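Local coordinates for protein ribonuclease (Nicotiana glutinosa, PDB 1IYB) that probably cleaves RNA as a ribonuclease of the T2 family and binds guanosine-5'-monophosphate in a guanine-recognising pocket, at residues 14-18 against 19-23; 62-66 against 67-71; 123-127 against 128-132; 150-153 against 154-158. All coordinates share one frame; numbering follows the deposited sequence.

Contact 1. Residues 14-18 against 19-23; sequences VQQWP and GSYCD. With 5GP (guanosine-5'-monophosphate), chain C.
The guanine site of the enzyme is lined here by Gln-16 and Tyr-21, which meet where Gln-16 OE1 lies 3.8 Å from Tyr-21 CD1 and together hold the base of guanosine-5'-monophosphate. Gln-16 OE1 accepts twice, from 5GP N1 at 2.8 Å and from 5GP N2 at 3.2 Å, while Gln-16 NE2 gives an almost straight bond (173°) to 5GP O6. One amide thus reads both donors and the acceptor that distinguish guanine, and its CG, set between backbone N and carbonyl carbon (chi1 60°), starts an extended chain long enough to reach them. The Tyr-21 ring offers a face to the base, 5GP C6 lying over it and Tyr-21 CE1 coming within 3.5 Å of 5GP N1. Both residues are placed by the junction of strand 10-16 with the short helix 18-21, for which Trp-17 is the N-cap: its O accepts from Ser-20 N (3.0 Å) and from Tyr-21 N. Gly-19 N sits over one face of the Trp-17 indole, where a side chain on Gly-19 would clash with NE1. Ser-20 OG, bonded to Leu-174 O, meets the ring edge in plane, 3.5 Å from Trp-17 CD1. A leucine at Trp-17 would probably leave Pro-206 O without the indole N-H and open a gap beside Gly-19. Further along, Cys-22 N bonds to Pro-18 O, and the Cys-22 sulfur is tied to Cys-28.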
loop_
_atom_site.group_PDB
_atom_site.type_symbol
_atom_site.label_atom_id
_atom_site.label_comp_id
_atom_site.label_asym_id
_atom_site.label_seq_id
_atom_site.Cartn_x
_atom_site.Cartn_y
_atom_site.Cartn_z
ATOM N N VAL A 14 15.496 -6.593 -4.290
ATOM C CA VAL A 14 14.742 -7.349 -5.285
ATOM C C VAL A 14 15.154 -7.137 -6.734
ATOM O O VAL A 14 15.263 -6.003 -7.196
ATOM C CB VAL A 14 13.239 -7.001 -5.151
ATOM C CG1 VAL A 14 12.399 -7.909 -6.038
ATOM C CG2 VAL A 14 12.813 -7.118 -3.692
ATOM N N GLN A 15 15.374 -8.244 -7.440
ATOM C CA GLN A 15 15.743 -8.211 -8.853
ATOM C C GLN A 15 14.705 -8.984 -9.663
ATOM O O GLN A 15 14.178 -10.001 -9.202
ATOM C CB GLN A 15 17.124 -8.829 -9.067
ATOM C CG GLN A 15 18.252 -8.039 -8.438
ATOM C CD GLN A 15 19.612 -8.568 -8.846
ATOM O OE1 GLN A 15 19.983 -8.504 -10.020
ATOM N NE2 GLN A 15 20.358 -9.103 -7.885
ATOM N N GLN A 16 14.413 -8.496 -10.866
ATOM C CA GLN A 16 13.423 -9.123 -11.736
ATOM C C GLN A 16 14.052 -9.688 -13.001
ATOM O O GLN A 16 15.039 -9.151 -13.512
ATOM C CB GLN A 16 12.346 -8.098 -12.135
ATOM C CG GLN A 16 12.895 -6.880 -12.890
ATOM C CD GLN A 16 11.804 -5.965 -13.441
ATOM O OE1 GLN A 16 10.617 -6.154 -13.170
ATOM N NE2 GLN A 16 12.208 -4.962 -14.217
ATOM N N TRP A 17 13.477 -10.780 -13.499
ATOM C CA TRP A 17 13.953 -11.391 -14.731
ATOM C C TRP A 17 13.087 -10.843 -15.864
ATOM O O TRP A 17 11.886 -11.093 -15.909
ATOM C CB TRP A 17 13.825 -12.917 -14.676
ATOM C CG TRP A 17 14.247 -13.545 -15.963
ATOM C CD1 TRP A 17 13.470 -14.287 -16.812
ATOM C CD2 TRP A 17 15.527 -13.423 -16.591
ATOM N NE1 TRP A 17 14.190 -14.625 -17.933
ATOM C CE2 TRP A 17 15.455 -14.109 -17.824
ATOM C CE3 TRP A 17 16.730 -12.797 -16.233
ATOM C CZ2 TRP A 17 16.541 -14.184 -18.705
ATOM C CZ3 TRP A 17 17.812 -12.871 -17.108
ATOM C CH2 TRP A 17 17.707 -13.562 -18.333
ATOM N N PRO A 18 13.686 -10.080 -16.789
ATOM C CA PRO A 18 12.903 -9.519 -17.894
ATOM C C PRO A 18 12.117 -10.535 -18.722
ATOM O O PRO A 18 11.016 -10.241 -19.193
ATOM C CB PRO A 18 13.950 -8.752 -18.713
ATOM C CG PRO A 18 15.242 -9.433 -18.371
ATOM C CD PRO A 18 15.102 -9.690 -16.894
ATOM N N GLY A 19 12.672 -11.729 -18.891
ATOM C CA GLY A 19 11.975 -12.745 -19.662
ATOM C C GLY A 19 10.640 -13.156 -19.060
ATOM O O GLY A 19 9.746 -13.613 -19.773
ATOM N N SER A 20 10.499 -12.994 -17.746
ATOM C CA SER A 20 9.265 -13.358 -17.057
ATOM C C SER A 20 8.308 -12.185 -16.896
ATOM O O SER A 20 7.120 -12.366 -16.634
ATOM C CB SER A 20 9.588 -13.955 -15.687
ATOM O OG SER A 20 10.200 -15.225 -15.837
ATOM N N TYR A 21 8.827 -10.972 -17.028
ATOM C CA TYR A 21 7.971 -9.801 -16.920
ATOM C C TYR A 21 7.312 -9.568 -18.276
ATOM O O TYR A 21 6.207 -9.032 -18.360
ATOM C CB TYR A 21 8.791 -8.560 -16.554
ATOM C CG TYR A 21 7.948 -7.327 -16.296
ATOM C CD1 TYR A 21 7.454 -7.053 -15.023
ATOM C CD2 TYR A 21 7.632 -6.443 -17.328
ATOM C CE1 TYR A 21 6.667 -5.929 -14.780
ATOM C CE2 TYR A 21 6.843 -5.313 -17.096
ATOM C CZ TYR A 21 6.369 -5.065 -15.820
ATOM O OH TYR A 21 5.614 -3.943 -15.572
ATOM N N CYS A 22 7.992 -10.002 -19.331
ATOM C CA CYS A 22 7.526 -9.790 -20.698
ATOM C C CYS A 22 6.799 -10.905 -21.443
ATOM O O CYS A 22 6.439 -10.721 -22.606
ATOM C CB CYS A 22 8.707 -9.344 -21.554
ATOM S SG CYS A 22 9.242 -7.627 -21.281
ATOM N N ASP A 23 6.571 -12.048 -20.804
ATOM C CA ASP A 23 5.894 -13.140 -21.499
ATOM C C ASP A 23 4.540 -13.514 -20.903
ATOM O O ASP A 23 4.089 -14.653 -21.042
ATOM C CB ASP A 23 6.804 -14.370 -21.540
ATOM C CG ASP A 23 7.033 -14.967 -20.169
ATOM O OD1 ASP A 23 6.687 -14.301 -19.173
ATOM O OD2 ASP A 23 7.563 -16.095 -20.087
HETATM P P 5GP C . 6.760 -2.042 -5.898
HETATM O O1P 5GP C . 6.032 -1.895 -4.635
HETATM O O2P 5GP C . 8.169 -1.487 -5.817
HETATM O O3P 5GP C . 6.774 -3.544 -6.351
HETATM O "O5'" 5GP C . 6.035 -1.271 -7.148
HETATM C "C5'" 5GP C . 6.507 -1.437 -8.536
HETATM C "C4'" 5GP C . 5.705 -0.630 -9.586
HETATM O "O4'" 5GP C . 6.716 -0.005 -10.496
HETATM C "C3'" 5GP C . 4.780 -1.360 -10.557
HETATM O "O3'" 5GP C . 3.476 -1.591 -10.046
HETATM C "C2'" 5GP C . 4.733 -0.461 -11.798
HETATM O "O2'" 5GP C . 3.709 0.552 -11.699
HETATM C "C1'" 5GP C . 6.136 0.124 -11.837
HETATM N N9 5GP C . 7.096 -0.334 -12.891
HETATM C C8 5GP C . 7.668 0.374 -13.926
HETATM N N7 5GP C . 8.564 -0.283 -14.633
HETATM C C5 5GP C . 8.575 -1.541 -13.997
HETATM C C6 5GP C . 9.362 -2.697 -14.316
HETATM O O6 5GP C . 10.188 -2.830 -15.212
HETATM N N1 5GP C . 9.080 -3.782 -13.428
HETATM C C2 5GP C . 8.157 -3.717 -12.386
HETATM N N2 5GP C . 8.050 -4.859 -11.675
HETATM N N3 5GP C . 7.419 -2.632 -12.084
HETATM C C4 5GP C . 7.681 -1.581 -12.934
#

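Contact 2. Residues 62-66 against 67-71; sequences SPYDQ and SQVSD
Asp-65 grips Ser-67 twice with one carboxylate oxygen: OD2 accepts from Ser-67 OG at 2.7 Å and, in a longer bond of 3.3 Å, from Ser-67 N. Both donors come from the same face of the carboxylate, well above its plane. A side-chain oxygen bonded to the N-H two residues on is an Asx turn, and the short aspartate suits it; its CG lies opposite the backbone N (chi1 -177°), which swings OD2 forward over Ser-67. The hydroxyl of Ser-67 stands between its own N and carbonyl carbon (chi1 69°), and this rotation turns OG back to meet the same oxygen. Beneath these side chains the backbone closes into a short 3-10 segment, with Gln-68 N on Asp-65 O at 2.9 Å and Val-69 N on Gln-66 O at 3.0 Å. Val-69 CG2 leans over that same Gln-66 O, 3.3 Å away, and the buried valine carries its methyls to Phe-115 of helix 111-124. Tyr-64 OH also comes within 4.0 Å of Val-69 CG2 and takes a weak bond from Gln-66 NE2, whose stronger partner is Ser-91 OG. Farther out, Gln-111 holds the loop that leads in, its OE1 accepting from Asp-65 N and its NE2 donating to Pro-63 O. With a hydroxyl and a peptide N-H both directed at OD2, the aspartate is likely to be favoured as the carboxylate anion, and any negative charge there would lie beside the N-H of Ser-67, at the start of the turn.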
loop_
_atom_site.group_PDB
_atom_site.type_symbol
_atom_site.label_atom_id
_atom_site.label_comp_id
_atom_site.label_asym_id
_atom_site.label_seq_id
_atom_site.Cartn_x
_atom_site.Cartn_y
_atom_site.Cartn_z
ATOM N N SER A 62 9.779 14.552 0.521
ATOM C CA SER A 62 11.071 14.126 0.010
ATOM C C SER A 62 10.845 13.530 -1.376
ATOM O O SER A 62 11.061 12.340 -1.600
ATOM C CB SER A 62 11.697 13.083 0.932
ATOM O OG SER A 62 12.907 12.589 0.385
ATOM N N PRO A 63 10.393 14.355 -2.328
ATOM C CA PRO A 63 10.146 13.868 -3.687
ATOM C C PRO A 63 11.426 13.477 -4.418
ATOM O O PRO A 63 12.504 13.982 -4.115
ATOM C CB PRO A 63 9.433 15.047 -4.346
ATOM C CG PRO A 63 10.065 16.216 -3.684
ATOM C CD PRO A 63 10.112 15.799 -2.229
ATOM N N TYR A 64 11.296 12.560 -5.373
ATOM C CA TYR A 64 12.434 12.116 -6.168
ATOM C C TYR A 64 13.051 13.331 -6.861
ATOM O O TYR A 64 12.331 14.177 -7.401
ATOM C CB TYR A 64 11.965 11.100 -7.212
ATOM C CG TYR A 64 13.031 10.652 -8.188
ATOM C CD1 TYR A 64 14.131 9.904 -7.765
ATOM C CD2 TYR A 64 12.929 10.964 -9.544
ATOM C CE1 TYR A 64 15.102 9.474 -8.670
ATOM C CE2 TYR A 64 13.892 10.539 -10.456
ATOM C CZ TYR A 64 14.973 9.795 -10.014
ATOM O OH TYR A 64 15.918 9.357 -10.916
ATOM N N ASP A 65 14.378 13.412 -6.835
ATOM C CA ASP A 65 15.117 14.513 -7.456
ATOM C C ASP A 65 16.264 13.900 -8.257
ATOM O O ASP A 65 17.349 13.665 -7.722
ATOM C CB ASP A 65 15.672 15.442 -6.371
ATOM C CG ASP A 65 16.396 16.647 -6.941
ATOM O OD1 ASP A 65 16.934 17.445 -6.141
ATOM O OD2 ASP A 65 16.426 16.801 -8.180
ATOM N N GLN A 66 16.027 13.645 -9.540
ATOM C CA GLN A 66 17.046 13.017 -10.370
ATOM C C GLN A 66 18.385 13.750 -10.409
ATOM O O GLN A 66 19.421 13.131 -10.641
ATOM C CB GLN A 66 16.515 12.792 -11.792
ATOM C CG GLN A 66 17.486 12.034 -12.693
ATOM C CD GLN A 66 16.798 11.248 -13.798
ATOM O OE1 GLN A 66 17.273 11.212 -14.935
ATOM N NE2 GLN A 66 15.688 10.599 -13.467
ATOM N N SER A 67 18.384 15.057 -10.165
ATOM C CA SER A 67 19.642 15.801 -10.183
ATOM C C SER A 67 20.601 15.311 -9.093
ATOM O O SER A 67 21.819 15.431 -9.230
ATOM C CB SER A 67 19.386 17.303 -10.015
ATOM O OG SER A 67 18.919 17.607 -8.714
ATOM N N GLN A 68 20.052 14.746 -8.019
ATOM C CA GLN A 68 20.867 14.242 -6.915
ATOM C C GLN A 68 21.568 12.926 -7.239
ATOM O O GLN A 68 22.438 12.489 -6.489
ATOM C CB GLN A 68 20.013 14.066 -5.652
ATOM C CG GLN A 68 19.295 15.335 -5.217
ATOM C CD GLN A 68 18.657 15.216 -3.846
ATOM O OE1 GLN A 68 17.801 16.024 -3.478
ATOM N NE2 GLN A 68 19.076 14.218 -3.079
ATOM N N VAL A 69 21.194 12.295 -8.347
ATOM C CA VAL A 69 21.813 11.030 -8.741
ATOM C C VAL A 69 22.281 11.050 -10.194
ATOM O O VAL A 69 22.446 10.000 -10.816
ATOM C CB VAL A 69 20.834 9.845 -8.562
ATOM C CG1 VAL A 69 20.451 9.704 -7.096
ATOM C CG2 VAL A 69 19.601 10.052 -9.417
ATOM N N SER A 70 22.509 12.245 -10.728
ATOM C CA SER A 70 22.946 12.386 -12.113
ATOM C C SER A 70 24.187 11.555 -12.453
ATOM O O SER A 70 24.307 11.041 -13.564
ATOM C CB SER A 70 23.206 13.863 -12.427
ATOM O OG SER A 70 24.148 14.406 -11.523
ATOM N N ASP A 71 25.099 11.414 -11.497
ATOM C CA ASP A 71 26.327 10.651 -11.710
ATOM C C ASP A 71 26.098 9.140 -11.704
ATOM O O ASP A 71 27.019 8.366 -11.974
ATOM C CB ASP A 71 27.345 11.000 -10.630
ATOM C CG ASP A 71 26.845 10.662 -9.242
ATOM O OD1 ASP A 71 25.817 11.238 -8.822
ATOM O OD2 ASP A 71 27.474 9.816 -8.578
#

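Contact 3. Residues 123-127 against 128-132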
loop_
_atom_site.group_PDB
_atom_site.type_symbol
_atom_site.label_atom_id
_atom_site.label_comp_id
_atom_site.label_asym_id
_atom_site.label_seq_id
_atom_site.Cartn_x
_atom_site.Cartn_y
_atom_site.Cartn_z
ATOM N N ASN A 123 25.860 -5.231 -8.592
ATOM C CA ASN A 123 27.159 -5.684 -9.080
ATOM C C ASN A 123 27.696 -6.812 -8.204
ATOM O O ASN A 123 28.391 -7.703 -8.686
ATOM C CB ASN A 123 28.142 -4.514 -9.096
ATOM C CG ASN A 123 29.525 -4.916 -9.576
ATOM O OD1 ASN A 123 29.707 -5.312 -10.728
ATOM N ND2 ASN A 123 30.509 -4.813 -8.690
ATOM N N GLN A 124 27.365 -6.762 -6.917
ATOM C CA GLN A 124 27.795 -7.762 -5.940
ATOM C C GLN A 124 27.078 -9.098 -6.133
ATOM O O GLN A 124 27.652 -10.165 -5.906
ATOM C CB GLN A 124 27.505 -7.242 -4.528
ATOM C CG GLN A 124 27.908 -8.172 -3.386
ATOM C CD GLN A 124 27.247 -7.797 -2.065
ATOM O OE1 GLN A 124 27.025 -6.619 -1.774
ATOM N NE2 GLN A 124 26.940 -8.803 -1.252
ATOM N N ILE A 125 25.824 -9.026 -6.564
ATOM C CA ILE A 125 25.002 -10.214 -6.747
ATOM C C ILE A 125 24.531 -10.380 -8.190
ATOM O O ILE A 125 23.405 -10.009 -8.532
ATOM C CB ILE A 125 23.777 -10.142 -5.815
ATOM C CG1 ILE A 125 24.248 -9.855 -4.386
ATOM C CG2 ILE A 125 22.988 -11.441 -5.872
ATOM C CD1 ILE A 125 23.138 -9.540 -3.422
ATOM N N ASN A 126 25.399 -10.933 -9.033
ATOM C CA ASN A 126 25.069 -11.158 -10.439
ATOM C C ASN A 126 24.359 -12.503 -10.520
ATOM O O ASN A 126 24.997 -13.555 -10.613
ATOM C CB ASN A 126 26.340 -11.195 -11.286
ATOM C CG ASN A 126 26.049 -11.161 -12.776
ATOM O OD1 ASN A 126 25.111 -11.797 -13.250
ATOM N ND2 ASN A 126 26.865 -10.423 -13.522
ATOM N N LEU A 127 23.034 -12.461 -10.485
ATOM C CA LEU A 127 22.224 -13.669 -10.507
ATOM C C LEU A 127 22.343 -14.507 -11.770
ATOM O O LEU A 127 22.376 -15.733 -11.696
ATOM C CB LEU A 127 20.764 -13.305 -10.260
ATOM C CG LEU A 127 20.514 -12.693 -8.882
ATOM C CD1 LEU A 127 19.106 -12.123 -8.825
ATOM C CD2 LEU A 127 20.722 -13.750 -7.805
ATOM N N LEU A 128 22.405 -13.861 -12.929
ATOM C CA LEU A 128 22.521 -14.615 -14.170
ATOM C C LEU A 128 23.804 -15.436 -14.161
ATOM O O LEU A 128 23.789 -16.622 -14.486
ATOM C CB LEU A 128 22.521 -13.680 -15.381
ATOM C CG LEU A 128 22.641 -14.391 -16.736
ATOM C CD1 LEU A 128 21.396 -15.222 -16.990
ATOM C CD2 LEU A 128 22.832 -13.365 -17.843
ATOM N N GLU A 129 24.913 -14.812 -13.779
ATOM C CA GLU A 129 26.189 -15.520 -13.746
ATOM C C GLU A 129 26.230 -16.620 -12.697
ATOM O O GLU A 129 26.826 -17.671 -12.921
ATOM C CB GLU A 129 27.342 -14.541 -13.534
ATOM C CG GLU A 129 27.652 -13.720 -14.781
ATOM C CD GLU A 129 28.912 -12.893 -14.639
ATOM O OE1 GLU A 129 28.939 -11.998 -13.774
ATOM O OE2 GLU A 129 29.878 -13.139 -15.395
ATOM N N ILE A 130 25.603 -16.381 -11.552
ATOM C CA ILE A 130 25.564 -17.381 -10.495
ATOM C C ILE A 130 24.783 -18.594 -10.986
ATOM O O ILE A 130 25.230 -19.733 -10.851
ATOM C CB ILE A 130 24.871 -16.835 -9.223
ATOM C CG1 ILE A 130 25.758 -15.788 -8.549
ATOM C CG2 ILE A 130 24.553 -17.982 -8.267
ATOM C CD1 ILE A 130 25.048 -15.009 -7.459
ATOM N N LEU A 131 23.618 -18.345 -11.574
ATOM C CA LEU A 131 22.785 -19.432 -12.054
ATOM C C LEU A 131 23.410 -20.186 -13.217
ATOM O O LEU A 131 23.420 -21.416 -13.224
ATOM C CB LEU A 131 21.393 -18.905 -12.421
ATOM C CG LEU A 131 20.599 -18.445 -11.188
ATOM C CD1 LEU A 131 19.283 -17.808 -11.607
ATOM C CD2 LEU A 131 20.352 -19.635 -10.265
ATOM N N GLN A 132 23.952 -19.466 -14.193
ATOM C CA GLN A 132 24.556 -20.156 -15.323
ATOM C C GLN A 132 25.805 -20.916 -14.885
ATOM O O GLN A 132 26.175 -21.919 -15.499
ATOM C CB GLN A 132 24.853 -19.163 -16.455
ATOM C CG GLN A 132 23.568 -18.587 -17.062
ATOM C CD GLN A 132 23.769 -17.917 -18.410
ATOM O OE1 GLN A 132 24.397 -16.864 -18.512
ATOM N NE2 GLN A 132 23.232 -18.533 -19.459
#
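Asn-126 O accepts from Ile-130 N at 3.0 Å and Leu-127 O from Leu-131 N at 2.9 Å, so the chain winds into a helix straight after Ile-125 has left the preceding one. Asn-126 is the N-cap. Its OD1 takes the N-H of Glu-129 at 3.1 Å in a nearly straight bond (168°), although the donor stands well above the plane of the amide. The CG of Asn-126 lies opposite its backbone N (chi1 -169°), which brings OD1 forward over the first turn; asparagine suits the place because its chain is just long enough to reach a main-chain N-H that has no earlier helical carbonyl to bond. Glu-129 folds back beside the capping amide, its CG and CB packed against Asn-126 OD1 and the amide and carboxylate planes turned 50° apart. The reciprocal bond of a capping box is absent, since Glu-129 OE1 stays about 6.0 Å from Asn-126 N. A valine in place of Asn-126 would probably leave Glu-129 N without its acceptor and let the first turn of the helix fray. This is a tight joint between two helices, 111-124 and 127-133, and branched apolar residues line its inner side. Ile-130 lays CG1 3.1 Å from Asn-126 O, and its CD1 extends to 4.4 Å from Ile-125 CG2. Leu-131 CG leans over Leu-127 O, while buried Leu-127 faces Ile-177 of strand 172-182. Ile-125 O is probably hydrogen-bonded to Gln-15 NE2 from strand 10-16.

Contact 4. Residues 150-153 against 154-158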
loop_
_atom_site.group_PDB
_atom_site.type_symbol
_atom_site.label_atom_id
_atom_site.label_comp_id
_atom_site.label_asym_id
_atom_site.label_seq_id
_atom_site.Cartn_x
_atom_site.Cartn_y
_atom_site.Cartn_z
ATOM N N ASN A 150 19.675 -23.064 -3.843
ATOM C CA ASN A 150 20.977 -23.538 -3.395
ATOM C C ASN A 150 22.161 -23.066 -4.226
ATOM O O ASN A 150 23.258 -22.896 -3.695
ATOM C CB ASN A 150 20.958 -25.065 -3.276
ATOM C CG ASN A 150 19.979 -25.545 -2.214
ATOM O OD1 ASN A 150 19.714 -24.838 -1.238
ATOM N ND2 ASN A 150 19.448 -26.749 -2.390
ATOM N N ALA A 151 21.948 -22.841 -5.518
ATOM C CA ALA A 151 23.023 -22.351 -6.368
ATOM C C ALA A 151 23.392 -20.954 -5.871
ATOM O O ALA A 151 24.564 -20.597 -5.781
ATOM C CB ALA A 151 22.561 -22.289 -7.818
ATOM N N ILE A 152 22.373 -20.169 -5.536
ATOM C CA ILE A 152 22.593 -18.816 -5.044
ATOM C C ILE A 152 23.198 -18.824 -3.640
ATOM O O ILE A 152 24.122 -18.063 -3.353
ATOM C CB ILE A 152 21.272 -18.020 -5.057
ATOM C CG1 ILE A 152 20.814 -17.838 -6.509
ATOM C CG2 ILE A 152 21.458 -16.672 -4.368
ATOM C CD1 ILE A 152 19.385 -17.364 -6.646
ATOM N N ARG A 153 22.692 -19.695 -2.774
ATOM C CA ARG A 153 23.212 -19.776 -1.415
ATOM C C ARG A 153 24.694 -20.145 -1.410
ATOM O O ARG A 153 25.482 -19.569 -0.664
ATOM C CB ARG A 153 22.425 -20.802 -0.600
ATOM C CG ARG A 153 22.864 -20.868 0.853
ATOM C CD ARG A 153 22.048 -21.879 1.635
ATOM N NE ARG A 153 22.217 -23.235 1.124
ATOM C CZ ARG A 153 21.626 -24.306 1.645
ATOM N NH1 ARG A 153 20.825 -24.178 2.697
ATOM N NH2 ARG A 153 21.835 -25.504 1.113
ATOM N N SER A 154 25.076 -21.107 -2.245
ATOM C CA SER A 154 26.471 -21.525 -2.310
ATOM C C SER A 154 27.370 -20.392 -2.797
ATOM O O SER A 154 28.533 -20.295 -2.399
ATOM C CB SER A 154 26.626 -22.728 -3.247
ATOM O OG SER A 154 25.928 -23.852 -2.749
ATOM N N ALA A 155 26.826 -19.537 -3.654
ATOM C CA ALA A 155 27.588 -18.430 -4.213
ATOM C C ALA A 155 27.751 -17.219 -3.302
ATOM O O ALA A 155 28.867 -16.741 -3.103
ATOM C CB ALA A 155 26.966 -17.995 -5.540
ATOM N N ILE A 156 26.650 -16.716 -2.753
ATOM C CA ILE A 156 26.719 -15.534 -1.903
ATOM C C ILE A 156 26.726 -15.820 -0.406
ATOM O O ILE A 156 27.004 -14.924 0.394
ATOM C CB ILE A 156 25.569 -14.553 -2.222
ATOM C CG1 ILE A 156 24.230 -15.133 -1.767
ATOM C CG2 ILE A 156 25.537 -14.274 -3.718
ATOM C CD1 ILE A 156 23.065 -14.184 -1.962
ATOM N N GLY A 157 26.411 -17.055 -0.025
ATOM C CA GLY A 157 26.426 -17.415 1.383
ATOM C C GLY A 157 25.145 -17.192 2.164
ATOM O O GLY A 157 25.124 -17.371 3.387
ATOM N N TYR A 158 24.078 -16.802 1.470
ATOM C CA TYR A 158 22.784 -16.554 2.101
ATOM C C TYR A 158 21.662 -17.154 1.259
ATOM O O TYR A 158 21.769 -17.229 0.034
ATOM C CB TYR A 158 22.554 -15.047 2.278
ATOM C CG TYR A 158 23.572 -14.389 3.178
ATOM C CD1 TYR A 158 24.834 -14.037 2.698
ATOM C CD2 TYR A 158 23.294 -14.174 4.526
ATOM C CE1 TYR A 158 25.797 -13.489 3.543
ATOM C CE2 TYR A 158 24.247 -13.629 5.377
ATOM C CZ TYR A 158 25.497 -13.291 4.880
ATOM O OH TYR A 158 26.450 -12.774 5.728
HETATM O O HOH W 1 23.882 -24.259 -0.967
#
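The last turns of helix 145-156, ended by a glycine with positive phi, join Ile-152 and Arg-153 to Ile-156 and Gly-157. Ile-156 N donates to Ile-152 O at 2.9 Å, and Gly-157 N closes the helix on Arg-153 O at 2.8 Å; at phi 89° any side chain would be jammed against the carbonyl oxygen of Ile-156, so glycine fits where the helix stops. On the inner side the two isoleucines lie side by side and point the same way, Ile-152 CG2 touching Ile-156 CD1 at 3.8 Å. Ile-156 CG1 sits between its backbone N and carbonyl carbon (chi1 70°), which brings it back over Ile-152 O. Both also pack on Ile-130 of helix 127-133. The outer side is polar. The arginine chain bends at chi3 and turns its guanidinium beneath Asn-150, whose OD1 stands over one face. At the edge of that group, in its plane, a water accepts from Arg-153 NE at 2.9 Å and donates to Ser-154 OG at 2.7 Å, a bridge between neighbouring polar residues suited to solvent. Beyond the glycine the chain doubles back until Tyr-158 O meets Arg-153 CA at 3.3 Å in a C-H...O contact.

Contact 1 is buried beside the bound nucleotide, whereas contacts 2 and 4 lie at the surface, on opposite sides of the chain's centre, and contact 3 is partly buried. Contacts 3 and 4 join two helices: Ile-130 of contact 3 packs on Ala-155 and Ile-156 of contact 4 (Ile-130 CG2 to Ala-155 CB 3.6 Å). Contact 1 reaches contact 3 where Trp-17 CH2 packs on Leu-128 CD1 at 4.3 Å. Contact 2 stands apart, its nearest atoms about 13 Å from contact 3 and farther from the others. The chemistry follows place: base recognition inside, aspartate and serine at the outer turn, an asparagine starting one helix and a glycine ending another.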